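Local coordinates for N-hydroxyarylamine O-acetyltransferase (Bacillus cereus, PDB 4DMO), which acetylates arylamines with an unusual Cys-His-Glu catalytic triad and probably also O-acetylates N-hydroxyarylamines, at residues 219-233 against 247-261. Numbering follows the deposited sequence.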
ATOM      1  N   ILE A 219       7.932  -2.381   9.340  1.00 19.69           N
ATOM      2  CA  ILE A 219       8.016  -1.166   8.521  1.00 22.01           C
ATOM      3  C   ILE A 219       8.811  -1.461   7.256  1.00 26.19           C
ATOM      4  O   ILE A 219       9.961  -1.859   7.352  1.00 19.11           O
ATOM      5  CB  ILE A 219       8.742  -0.009   9.221  1.00 19.32           C
ATOM      6  CG1 ILE A 219       8.082   0.369  10.567  1.00 15.11           C
ATOM      7  CG2 ILE A 219       8.760   1.197   8.307  1.00 19.91           C
ATOM      8  CD1 ILE A 219       8.729  -0.289  11.742  1.00 28.01           C
ATOM      9  N   VAL A 220       8.223  -1.229   6.079  1.00 20.36           N
ATOM     10  CA  VAL A 220       8.975  -1.364   4.836  1.00 19.91           C
ATOM     11  C   VAL A 220       8.735  -0.146   3.930  1.00 21.91           C
ATOM     12  O   VAL A 220       7.659   0.447   3.927  1.00 16.71           O
ATOM     13  CB  VAL A 220       8.605  -2.675   4.098  1.00 21.02           C
ATOM     14  CG1 VAL A 220       7.159  -2.740   3.860  1.00 24.78           C
ATOM     15  CG2 VAL A 220       9.298  -2.783   2.747  1.00 25.44           C
ATOM     16  N   LYS A 221       9.770   0.229   3.183  1.00 15.07           N
ATOM     17  CA  LYS A 221       9.672   1.297   2.216  1.00 16.32           C
ATOM     18  C   LYS A 221      10.636   1.091   1.070  1.00 14.52           C
ATOM     19  O   LYS A 221      11.783   0.722   1.285  1.00 14.28           O
ATOM     20  CB  LYS A 221       9.990   2.622   2.857  1.00 12.61           C
ATOM     21  CG  LYS A 221       9.583   3.771   1.994  1.00 13.09           C
ATOM     22  CD  LYS A 221       9.826   5.131   2.664  1.00 18.46           C
ATOM     23  CE  LYS A 221      11.286   5.466   2.822  1.00 20.86           C
ATOM     24  NZ  LYS A 221      11.923   5.562   1.506  1.00 15.02           N
ATOM     25  N   LEU A 222      10.173   1.343  -0.146  1.00 14.94           N
ATOM     26  CA  LEU A 222      11.088   1.356  -1.285  1.00 18.63           C
ATOM     27  C   LEU A 222      12.033   2.522  -1.151  1.00 18.53           C
ATOM     28  O   LEU A 222      11.743   3.535  -0.504  1.00 18.07           O
ATOM     29  CB  LEU A 222      10.329   1.438  -2.609  1.00 14.75           C
ATOM     30  CG  LEU A 222       9.377   0.235  -2.739  1.00 12.23           C
ATOM     31  CD1 LEU A 222       8.808   0.217  -4.100  1.00  8.21           C
ATOM     32  CD2 LEU A 222      10.062  -1.100  -2.423  1.00 13.37           C
ATOM     33  N   THR A 223      13.177   2.370  -1.781  1.00 20.82           N
ATOM     34  CA  THR A 223      14.171   3.406  -1.819  1.00 19.75           C
ATOM     35  C   THR A 223      14.612   3.583  -3.257  1.00 23.35           C
ATOM     36  O   THR A 223      14.132   2.887  -4.146  1.00 21.83           O
ATOM     37  CB  THR A 223      15.378   3.022  -0.951  1.00 24.44           C
ATOM     38  OG1 THR A 223      15.958   1.820  -1.464  1.00 23.58           O
ATOM     39  CG2 THR A 223      14.961   2.789   0.518  1.00 22.61           C
ATOM     40  N   GLU A 224      15.511   4.537  -3.466  1.00 24.05           N
ATOM     41  CA  GLU A 224      16.130   4.805  -4.774  1.00 35.09           C
ATOM     42  C   GLU A 224      16.623   3.544  -5.472  1.00 29.71           C
ATOM     43  O   GLU A 224      16.481   3.359  -6.685  1.00 28.37           O
ATOM     44  CB  GLU A 224      17.373   5.688  -4.568  1.00 33.48           C
ATOM     45  CG  GLU A 224      17.272   7.146  -5.013  1.00 50.28           C
ATOM     46  CD  GLU A 224      18.630   7.892  -4.968  1.00 50.19           C
ATOM     47  OE1 GLU A 224      18.591   9.135  -5.118  1.00 57.18           O
ATOM     48  OE2 GLU A 224      19.721   7.258  -4.779  1.00 34.01           O
ATOM     49  N   ASP A 225      17.297   2.711  -4.702  1.00 25.58           N
ATOM     50  CA  ASP A 225      18.072   1.636  -5.290  1.00 31.78           C
ATOM     51  C   ASP A 225      17.665   0.289  -4.739  1.00 26.61           C
ATOM     52  O   ASP A 225      18.419  -0.676  -4.858  1.00 30.59           O
ATOM     53  CB  ASP A 225      19.571   1.863  -5.049  1.00 27.54           C
ATOM     54  CG  ASP A 225      19.884   2.299  -3.619  1.00 38.28           C
ATOM     55  OD1 ASP A 225      20.867   3.044  -3.427  1.00 50.71           O
ATOM     56  OD2 ASP A 225      19.162   1.895  -2.676  1.00 38.75           O
ATOM     57  N   GLY A 226      16.474   0.222  -4.147  1.00 23.42           N
ATOM     58  CA  GLY A 226      15.954  -1.038  -3.626  1.00 29.55           C
ATOM     59  C   GLY A 226      14.820  -0.877  -2.616  1.00 25.78           C
ATOM     60  O   GLY A 226      13.718  -0.450  -2.977  1.00 18.95           O
ATOM     61  N   HIS A 227      15.086  -1.256  -1.365  1.00 23.33           N
ATOM     62  CA  HIS A 227      14.121  -1.104  -0.276  1.00 18.70           C
ATOM     63  C   HIS A 227      14.797  -1.272   1.096  1.00 24.95           C
ATOM     64  O   HIS A 227      15.971  -1.655   1.205  1.00 22.98           O
ATOM     65  CB  HIS A 227      12.999  -2.099  -0.438  1.00 24.46           C
ATOM     66  CG  HIS A 227      13.384  -3.477  -0.026  1.00 26.81           C
ATOM     67  ND1 HIS A 227      13.239  -3.932   1.270  1.00 31.14           N
ATOM     68  CD2 HIS A 227      13.934  -4.489  -0.724  1.00 22.14           C
ATOM     69  CE1 HIS A 227      13.679  -5.170   1.342  1.00 34.00           C
ATOM     70  NE2 HIS A 227      14.131  -5.523   0.149  1.00 26.94           N
ATOM     71  N   ALA A 228      14.056  -0.924   2.143  1.00 21.47           N
ATOM     72  CA  ALA A 228      14.531  -1.010   3.512  1.00 20.18           C
ATOM     73  C   ALA A 228      13.371  -1.531   4.369  1.00 27.71           C
ATOM     74  O   ALA A 228      12.223  -1.146   4.145  1.00 26.69           O
ATOM     75  CB  ALA A 228      14.987   0.324   3.984  1.00 19.28           C
ATOM     76  N   SER A 229      13.677  -2.441   5.293  1.00 19.76           N
ATOM     77  CA  SER A 229      12.690  -3.095   6.155  1.00 21.89           C
ATOM     78  C   SER A 229      13.170  -3.094   7.593  1.00 27.08           C
ATOM     79  O   SER A 229      14.342  -3.344   7.871  1.00 31.52           O
ATOM     80  CB  SER A 229      12.457  -4.537   5.722  1.00 23.38           C
ATOM     81  OG  SER A 229      12.122  -4.598   4.361  1.00 39.01           O
ATOM     82  N   LEU A 230      12.265  -2.783   8.508  1.00 25.16           N
ATOM     83  CA  LEU A 230      12.609  -2.708   9.925  1.00 32.22           C
ATOM     84  C   LEU A 230      11.613  -3.499  10.759  1.00 32.45           C
ATOM     85  O   LEU A 230      10.406  -3.505  10.484  1.00 32.23           O
ATOM     86  CB  LEU A 230      12.674  -1.252  10.397  1.00 27.62           C
ATOM     87  CG  LEU A 230      12.994  -0.986  11.877  1.00 36.73           C
ATOM     88  CD1 LEU A 230      14.386  -1.468  12.227  1.00 37.15           C
ATOM     89  CD2 LEU A 230      12.838   0.486  12.222  1.00 30.00           C
ATOM     90  N   THR A 231      12.150  -4.238  11.730  1.00 35.29           N
ATOM     91  CA  THR A 231      11.337  -4.917  12.732  1.00 41.21           C
ATOM     92  C   THR A 231      11.949  -4.708  14.130  1.00 45.24           C
ATOM     93  O   THR A 231      12.999  -4.061  14.290  1.00 41.65           O
ATOM     94  CB  THR A 231      11.204  -6.436  12.474  1.00 31.17           C
ATOM     95  OG1 THR A 231      12.419  -7.081  12.877  1.00 34.95           O
ATOM     96  CG2 THR A 231      10.888  -6.723  11.027  1.00 28.28           C
ATOM     97  N   LYS A 232      11.303  -5.301  15.126  1.00 34.64           N
ATOM     98  CA  LYS A 232      11.678  -5.088  16.511  1.00 48.80           C
ATOM     99  C   LYS A 232      13.141  -5.444  16.635  1.00 52.80           C
ATOM    100  O   LYS A 232      13.858  -4.918  17.495  1.00 52.00           O
ATOM    101  CB  LYS A 232      10.837  -5.991  17.435  1.00 46.68           C
ATOM    102  CG  LYS A 232      10.473  -5.422  18.808  1.00 54.84           C
ATOM    103  CD  LYS A 232       9.190  -6.109  19.374  1.00 52.78           C
ATOM    104  CE  LYS A 232       8.258  -5.119  20.125  1.00 57.24           C
ATOM    105  NZ  LYS A 232       6.882  -5.668  20.355  1.00 43.07           N
ATOM    106  N   ASP A 233      13.595  -6.346  15.773  1.00 30.84           N
ATOM    107  CA  ASP A 233      14.926  -6.883  15.981  1.00 40.56           C
ATOM    108  C   ASP A 233      15.949  -6.559  14.897  1.00 35.46           C
ATOM    109  O   ASP A 233      17.130  -6.522  15.197  1.00 24.37           O
ATOM    110  CB  ASP A 233      14.837  -8.400  16.183  1.00 38.90           C
ATOM    111  CG  ASP A 233      14.577  -8.779  17.634  1.00 55.97           C
ATOM    112  OD1 ASP A 233      15.012  -8.030  18.540  1.00 56.30           O
ATOM    113  OD2 ASP A 233      13.923  -9.819  17.869  1.00 63.79           O
ATOM    114  N   THR A 247      21.178  -6.281  13.327  1.00 26.24           N
ATOM    115  CA  THR A 247      20.415  -6.250  14.550  1.00 25.96           C
ATOM    116  C   THR A 247      20.196  -4.816  14.992  1.00 28.94           C
ATOM    117  O   THR A 247      21.048  -3.949  14.832  1.00 22.79           O
ATOM    118  CB  THR A 247      21.126  -7.039  15.626  1.00 24.77           C
ATOM    119  OG1 THR A 247      21.012  -8.436  15.302  1.00 29.64           O
ATOM    120  CG2 THR A 247      20.494  -6.783  16.981  1.00 32.86           C
ATOM    121  N   VAL A 248      19.018  -4.582  15.533  1.00 26.79           N
ATOM    122  CA  VAL A 248      18.597  -3.256  15.945  1.00 34.49           C
ATOM    123  C   VAL A 248      18.178  -3.395  17.404  1.00 31.48           C
ATOM    124  O   VAL A 248      17.490  -4.358  17.760  1.00 30.31           O
ATOM    125  CB  VAL A 248      17.411  -2.746  15.048  1.00 33.41           C
ATOM    126  CG1 VAL A 248      16.747  -1.523  15.627  1.00 32.16           C
ATOM    127  CG2 VAL A 248      17.920  -2.414  13.661  1.00 35.78           C
ATOM    128  N   THR A 249      18.643  -2.480  18.252  1.00 24.28           N
ATOM    129  CA  THR A 249      18.234  -2.481  19.660  1.00 28.23           C
ATOM    130  C   THR A 249      17.206  -1.389  19.881  1.00 20.97           C
ATOM    131  O   THR A 249      16.985  -0.565  19.001  1.00 23.37           O
ATOM    132  CB  THR A 249      19.422  -2.281  20.609  1.00 27.59           C
ATOM    133  OG1 THR A 249      20.036  -0.991  20.392  1.00 26.42           O
ATOM    134  CG2 THR A 249      20.423  -3.402  20.389  1.00 26.96           C
ATOM    135  N   ASP A 250      16.547  -1.403  21.035  1.00 23.47           N
ATOM    136  CA  ASP A 250      15.539  -0.396  21.327  1.00 26.34           C
ATOM    137  C   ASP A 250      16.112   0.997  21.205  1.00 24.44           C
ATOM    138  O   ASP A 250      15.429   1.914  20.789  1.00 27.94           O
ATOM    139  CB  ASP A 250      14.975  -0.601  22.736  1.00 30.88           C
ATOM    140  CG  ASP A 250      14.167  -1.895  22.862  1.00 35.90           C
ATOM    141  OD1 ASP A 250      13.551  -2.113  23.933  1.00 50.75           O
ATOM    142  OD2 ASP A 250      14.157  -2.702  21.896  1.00 44.85           O
ATOM    143  N   MET A 251      17.386   1.142  21.536  1.00 28.86           N
ATOM    144  CA  MET A 251      18.043   2.450  21.530  1.00 34.33           C
ATOM    145  C   MET A 251      18.208   2.992  20.126  1.00 33.01           C
ATOM    146  O   MET A 251      18.302   4.201  19.924  1.00 42.58           O
ATOM    147  CB  MET A 251      19.426   2.362  22.177  1.00 36.87           C
ATOM    148  CG  MET A 251      19.445   1.625  23.511  1.00 46.92           C
ATOM    149  SD  MET A 251      21.119   1.324  24.139  1.00 69.94           S
ATOM    150  CE  MET A 251      20.766   1.041  25.885  1.00 55.60           C
ATOM    151  N   GLN A 252      18.315   2.105  19.150  1.00 26.62           N
ATOM    152  CA  GLN A 252      18.563   2.559  17.781  1.00 22.11           C
ATOM    153  C   GLN A 252      17.267   2.682  16.979  1.00 30.33           C
ATOM    154  O   GLN A 252      17.279   3.075  15.804  1.00 29.88           O
ATOM    155  CB  GLN A 252      19.431   1.558  17.045  1.00 19.44           C
ATOM    156  CG  GLN A 252      20.777   1.331  17.630  1.00 26.37           C
ATOM    157  CD  GLN A 252      21.436   0.105  17.058  1.00 25.13           C
ATOM    158  OE1 GLN A 252      21.241  -1.001  17.550  1.00 28.71           O
ATOM    159  NE2 GLN A 252      22.241   0.294  16.022  1.00 27.47           N
ATOM    160  N   TYR A 253      16.158   2.296  17.591  1.00 28.44           N
ATOM    161  CA  TYR A 253      14.936   2.038  16.856  1.00 29.87           C
ATOM    162  C   TYR A 253      14.205   3.334  16.493  1.00 31.17           C
ATOM    163  O   TYR A 253      13.583   3.429  15.431  1.00 24.47           O
ATOM    164  CB  TYR A 253      14.076   1.127  17.693  1.00 33.52           C
ATOM    165  CG  TYR A 253      12.736   0.867  17.135  1.00 31.06           C
ATOM    166  CD1 TYR A 253      11.648   1.566  17.604  1.00 32.76           C
ATOM    167  CD2 TYR A 253      12.540  -0.089  16.160  1.00 33.22           C
ATOM    168  CE1 TYR A 253      10.416   1.338  17.124  1.00 29.58           C
ATOM    169  CE2 TYR A 253      11.293  -0.329  15.674  1.00 28.89           C
ATOM    170  CZ  TYR A 253      10.241   0.410  16.161  1.00 26.85           C
ATOM    171  OH  TYR A 253       8.974   0.215  15.717  1.00 44.43           O
ATOM    172  N   THR A 254      14.318   4.346  17.351  1.00 29.14           N
ATOM    173  CA  THR A 254      13.678   5.643  17.100  1.00 26.57           C
ATOM    174  C   THR A 254      14.385   6.425  16.033  1.00 23.75           C
ATOM    175  O   THR A 254      13.760   7.024  15.150  1.00 23.24           O
ATOM    176  CB  THR A 254      13.645   6.525  18.365  1.00 32.96           C
ATOM    177  OG1 THR A 254      12.643   6.041  19.256  1.00 32.42           O
ATOM    178  CG2 THR A 254      13.343   8.000  18.008  1.00 40.47           C
ATOM    179  N   ASN A 255      15.703   6.443  16.130  1.00 27.77           N
ATOM    180  CA  ASN A 255      16.516   7.074  15.113  1.00 27.66           C
ATOM    181  C   ASN A 255      16.271   6.457  13.738  1.00 19.98           C
ATOM    182  O   ASN A 255      16.047   7.172  12.776  1.00 29.31           O
ATOM    183  CB  ASN A 255      17.998   7.000  15.496  1.00 24.64           C
ATOM    184  CG  ASN A 255      18.326   7.866  16.691  1.00 29.15           C
ATOM    185  OD1 ASN A 255      17.705   8.903  16.903  1.00 30.48           O
ATOM    186  ND2 ASN A 255      19.272   7.426  17.495  1.00 33.49           N
ATOM    187  N   LEU A 256      16.294   5.140  13.658  1.00 16.39           N
ATOM    188  CA  LEU A 256      16.066   4.449  12.407  1.00 22.29           C
ATOM    189  C   LEU A 256      14.679   4.732  11.812  1.00 21.58           C
ATOM    190  O   LEU A 256      14.520   4.829  10.599  1.00 19.20           O
ATOM    191  CB  LEU A 256      16.251   2.950  12.599  1.00 28.07           C
ATOM    192  CG  LEU A 256      17.712   2.473  12.619  1.00 35.42           C
ATOM    193  CD1 LEU A 256      17.834   0.992  13.038  1.00 33.76           C
ATOM    194  CD2 LEU A 256      18.378   2.689  11.268  1.00 33.06           C
ATOM    195  N   LEU A 257      13.671   4.789  12.664  1.00 21.61           N
ATOM    196  CA  LEU A 257      12.326   5.050  12.202  1.00 19.16           C
ATOM    197  C   LEU A 257      12.324   6.378  11.522  1.00 15.71           C
ATOM    198  O   LEU A 257      11.730   6.546  10.470  1.00 13.23           O
ATOM    199  CB  LEU A 257      11.328   5.040  13.356  1.00 11.04           C
ATOM    200  CG  LEU A 257      10.826   3.675  13.824  1.00 15.40           C
ATOM    201  CD1 LEU A 257       9.911   3.877  15.023  1.00 25.01           C
ATOM    202  CD2 LEU A 257      10.090   2.940  12.755  1.00 18.84           C
ATOM    203  N   HIS A 258      13.032   7.328  12.112  1.00 21.27           N
ATOM    204  CA  HIS A 258      13.041   8.674  11.569  1.00 24.17           C
ATOM    205  C   HIS A 258      13.966   8.816  10.376  1.00 18.87           C
ATOM    206  O   HIS A 258      13.570   9.323   9.323  1.00 18.12           O
ATOM    207  CB  HIS A 258      13.452   9.694  12.625  1.00 30.61           C
ATOM    208  CG  HIS A 258      13.583  11.070  12.069  1.00 31.08           C
ATOM    209  ND1 HIS A 258      14.807  11.669  11.852  1.00 40.30           N
ATOM    210  CD2 HIS A 258      12.652  11.942  11.624  1.00 37.78           C
ATOM    211  CE1 HIS A 258      14.620  12.860  11.320  1.00 40.23           C
ATOM    212  NE2 HIS A 258      13.319  13.056  11.181  1.00 41.32           N
ATOM    213  N   SER A 259      15.195   8.362  10.533  1.00 18.35           N
ATOM    214  CA  SER A 259      16.214   8.506   9.486  1.00 22.45           C
ATOM    215  C   SER A 259      15.929   7.691   8.210  1.00 24.62           C
ATOM    216  O   SER A 259      16.216   8.142   7.092  1.00 27.21           O
ATOM    217  CB  SER A 259      17.577   8.100  10.055  1.00 21.04           C
ATOM    218  OG  SER A 259      17.990   9.084  10.961  1.00 43.09           O
ATOM    219  N   LYS A 260      15.410   6.476   8.357  1.00 22.33           N
ATOM    220  CA  LYS A 260      15.110   5.669   7.179  1.00 19.25           C
ATOM    221  C   LYS A 260      13.690   5.848   6.693  1.00 12.23           C
ATOM    222  O   LYS A 260      13.428   5.702   5.525  1.00 16.85           O
ATOM    223  CB  LYS A 260      15.403   4.181   7.433  1.00 17.56           C
ATOM    224  CG  LYS A 260      16.858   3.905   7.842  1.00 35.97           C
ATOM    225  CD  LYS A 260      17.761   3.469   6.657  1.00 37.16           C
ATOM    226  CE  LYS A 260      19.264   3.677   6.968  1.00 49.41           C
ATOM    227  NZ  LYS A 260      19.655   5.135   7.176  1.00 46.22           N
ATOM    228  N   PHE A 261      12.751   6.157   7.561  1.00 13.70           N
ATOM    229  CA  PHE A 261      11.369   6.102   7.121  1.00 14.05           C
ATOM    230  C   PHE A 261      10.555   7.372   7.331  1.00 17.41           C
ATOM    231  O   PHE A 261       9.411   7.440   6.879  1.00 15.65           O
ATOM    232  CB  PHE A 261      10.643   4.919   7.771  1.00 13.93           C
ATOM    233  CG  PHE A 261      11.303   3.602   7.541  1.00 16.00           C
ATOM    234  CD1 PHE A 261      12.030   2.984   8.555  1.00 19.92           C
ATOM    235  CD2 PHE A 261      11.202   2.964   6.317  1.00 19.99           C
ATOM    236  CE1 PHE A 261      12.621   1.747   8.349  1.00 17.26           C
ATOM    237  CE2 PHE A 261      11.809   1.731   6.112  1.00 19.65           C
ATOM    238  CZ  PHE A 261      12.513   1.124   7.137  1.00 19.91           C
TER
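Thr247 CA makes a CA-H...O contact to Asp233 O, and Val248 N donates to the same oxygen at 2.7 Å, arriving from above the carbonyl plane. From the Val248 side chain, CG2 meets Leu230 CD1 at 3.9 Å. Further along, Tyr253 has CG anti to its backbone N (chi1 175°), which carries the ring up to the sheet; there CE2 lies beside Leu230 CD2 and OH comes near Ile219 CD1. Leu257 follows, and its CD2 fits between Ile219 CD1 at 3.6 Å and Leu230 CD2 at 3.7 Å, crossing both side chains at about a right angle. Leu43 of helix 43-46 packs on Ile219, Tyr253 and Leu257. Lys221 CE lies against Lys260 O, while Lys221 NZ turns back to Leu222 O and also bonds Gln36 O. Phe261 closes the row. Ile219 CG2 sits over the centre of one ring face, 3.5 Å from the centroid, a CH-pi contact, and Lys260 CB lies over the rim of the opposite face. Lys221 CB and Ala228 O border the ring edge, with Ala228 O 3.5 Å from Phe261 CE2, and Leu230 CB reaches Phe261 CE1 at 3.6 Å. Helix 250-261 runs nearly antiparallel to strand 226-231 (160°), the axes 10.0 Å apart: helix-on-sheet packing, the last helix of the chain lying along one face of the hairpin 218-223/226-231 of the five-stranded antiparallel sheet.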